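Hypothetical protein Atu0636 (Agrobacterium tumefaciens, PDB 2OZV) is of unknown function but probably transfers a methyl group from S-adenosylmethionine to an oxygen atom of a substrate not yet identified. Local coordinates at residues I40-A45 with V63-R68. Residues are numbered along the deposited sequence; the frame is centred on the assembly and turned at random.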
loop_
_atom_site.group_PDB
_atom_site.type_symbol
_atom_site.label_atom_id
_atom_site.label_comp_id
_atom_site.label_asym_id
_atom_site.label_seq_id
_atom_site.Cartn_x
_atom_site.Cartn_y
_atom_site.Cartn_z
ATOM N N ILE B 40 6.930 13.977 -22.840
ATOM C CA ILE B 40 6.765 12.771 -22.022
ATOM C C ILE B 40 7.853 11.770 -22.358
ATOM O O ILE B 40 8.074 11.479 -23.532
ATOM C CB ILE B 40 5.386 12.136 -22.282
ATOM C CG1 ILE B 40 4.264 13.114 -21.884
ATOM C CG2 ILE B 40 5.274 10.787 -21.483
ATOM C CD1 ILE B 40 3.063 12.954 -22.700
ATOM N N ALA B 41 8.533 11.239 -21.340
ATOM C CA ALA B 41 9.496 10.150 -21.533
ATOM C C ALA B 41 8.878 8.838 -21.072
ATOM O O ALA B 41 8.303 8.784 -19.975
ATOM C CB ALA B 41 10.797 10.413 -20.755
ATOM N N ASP B 42 9.002 7.802 -21.906
ATOM C CA ASP B 42 8.579 6.441 -21.560
ATOM C C ASP B 42 9.865 5.654 -21.384
ATOM O O ASP B 42 10.592 5.415 -22.362
ATOM C CB ASP B 42 7.685 5.889 -22.696
ATOM C CG ASP B 42 7.127 4.482 -22.437
ATOM O OD1 ASP B 42 7.578 3.806 -21.499
ATOM O OD2 ASP B 42 6.276 4.059 -23.269
ATOM N N LEU B 43 10.185 5.297 -20.137
ATOM C CA LEU B 43 11.469 4.653 -19.819
ATOM C C LEU B 43 11.412 3.180 -20.137
ATOM O O LEU B 43 12.414 2.462 -20.109
ATOM C CB LEU B 43 11.900 4.888 -18.372
ATOM C CG LEU B 43 12.198 6.321 -17.939
ATOM C CD1 LEU B 43 12.868 6.297 -16.570
ATOM C CD2 LEU B 43 13.062 7.080 -18.954
ATOM N N GLY B 44 10.176 2.763 -20.398
ATOM C CA GLY B 44 9.841 1.677 -21.294
ATOM C C GLY B 44 10.323 0.297 -20.995
ATOM O O GLY B 44 11.424 -0.089 -21.377
ATOM N N ALA B 45 9.505 -0.460 -20.285
ATOM C CA ALA B 45 9.652 -1.886 -20.361
ATOM C C ALA B 45 8.494 -2.259 -21.258
ATOM O O ALA B 45 7.324 -2.236 -20.860
ATOM C CB ALA B 45 9.555 -2.529 -19.005
ATOM N N VAL B 63 6.290 12.640 -27.423
ATOM C CA VAL B 63 6.729 11.456 -26.660
ATOM C C VAL B 63 8.102 10.957 -27.072
ATOM O O VAL B 63 8.380 10.857 -28.271
ATOM C CB VAL B 63 5.681 10.304 -26.730
ATOM C CG1 VAL B 63 6.167 9.021 -25.999
ATOM C CG2 VAL B 63 4.336 10.804 -26.169
ATOM N N THR B 64 8.943 10.628 -26.081
ATOM C CA THR B 64 10.228 10.008 -26.345
ATOM C C THR B 64 10.212 8.631 -25.709
ATOM O O THR B 64 10.008 8.521 -24.491
ATOM C CB THR B 64 11.406 10.836 -25.789
ATOM O OG1 THR B 64 11.345 12.143 -26.350
ATOM C CG2 THR B 64 12.777 10.238 -26.185
ATOM N N LEU B 65 10.424 7.611 -26.531
ATOM C CA LEU B 65 10.478 6.231 -26.040
ATOM C C LEU B 65 11.940 5.831 -25.893
ATOM O O LEU B 65 12.719 5.919 -26.852
ATOM C CB LEU B 65 9.754 5.237 -26.985
ATOM C CG LEU B 65 8.295 5.414 -27.451
ATOM C CD1 LEU B 65 7.884 4.322 -28.465
ATOM C CD2 LEU B 65 7.288 5.450 -26.261
ATOM N N TYR B 66 12.313 5.367 -24.694
ATOM C CA TYR B 66 13.682 4.889 -24.472
ATOM C C TYR B 66 13.756 3.375 -24.406
ATOM O O TYR B 66 13.013 2.742 -23.650
ATOM C CB TYR B 66 14.277 5.479 -23.181
ATOM C CG TYR B 66 14.526 6.965 -23.280
ATOM C CD1 TYR B 66 15.704 7.455 -23.857
ATOM C CD2 TYR B 66 13.593 7.884 -22.771
ATOM C CE1 TYR B 66 15.959 8.841 -23.941
ATOM C CE2 TYR B 66 13.837 9.287 -22.855
ATOM C CZ TYR B 66 15.025 9.739 -23.425
ATOM O OH TYR B 66 15.291 11.087 -23.523
ATOM N N GLU B 67 14.678 2.806 -25.172
ATOM C CA GLU B 67 14.930 1.366 -25.192
ATOM C C GLU B 67 16.413 1.124 -24.930
ATOM O O GLU B 67 17.262 1.825 -25.500
ATOM C CB GLU B 67 14.574 0.777 -26.576
ATOM C CG GLU B 67 13.123 1.007 -27.030
ATOM C CD GLU B 67 12.112 0.178 -26.246
ATOM O OE1 GLU B 67 12.488 -0.540 -25.301
ATOM O OE2 GLU B 67 10.921 0.258 -26.575
ATOM N N ARG B 68 16.754 0.122 -24.128
ATOM C CA ARG B 68 18.180 -0.160 -23.915
ATOM C C ARG B 68 18.835 -0.759 -25.167
ATOM O O ARG B 68 19.930 -0.335 -25.591
ATOM C CB ARG B 68 18.405 -1.088 -22.712
ATOM C CG ARG B 68 19.807 -0.975 -22.022
ATOM C CD ARG B 68 20.968 -0.516 -22.900
ATOM N NE ARG B 68 22.249 -0.878 -22.282
ATOM C CZ ARG B 68 23.451 -0.733 -22.844
ATOM N NH1 ARG B 68 24.536 -1.106 -22.171
ATOM N NH2 ARG B 68 23.579 -0.218 -24.065
HETATM O O HOH W 1 14.413 1.306 -21.257
HETATM O O HOH W 2 11.984 -2.565 -22.992
#
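Ile40, Ala41 and Asp42 pair in parallel with Val63, Thr64 and Leu65, the first two strands of a Rossmann-like methyltransferase fold, joined by a beta-alpha-beta crossover through helix 49-57. Thr64 N hydrogen-bonds to Ile40 O, Asp42 N to Thr64 O at 2.9 Å, and Tyr66 N to Asp42 O, all close to straight.

Tyr66 is worth following outward. Its CB sits 3.8 Å from Asp42 O, the acceptor of its own N-H. With chi1 at -68°, CG stands beside the backbone N and the ring, roughly on edge to the sheet, slants back and off it. CD2 meets Leu43 CD2 at 3.9 Å, the two side chains running side by side; CE2 then receives Ala41 CB in the plane of the ring, at its edge. Beyond, OH hydrogen-bonds to Gly110 O.

On the face of Ile40, Val63 and Leu65, Asp42 holds CG anti to its N (chi1 -178°). Its side chain crosses that of Leu65, OD2 and CB both meeting CD2 in one of two Leu65 conformers, while OD2 accepts from Gly51 N in helix 49-57. Strand 38-42 ends here, and the chain turns off through Gly44, probably the glycine-rich, cofactor-binding turn. One water links Leu43 O (2.6 Å) and Tyr66 O (3.1 Å); another, in one Gly44 conformer, links Gly44 O and Glu67 OE1.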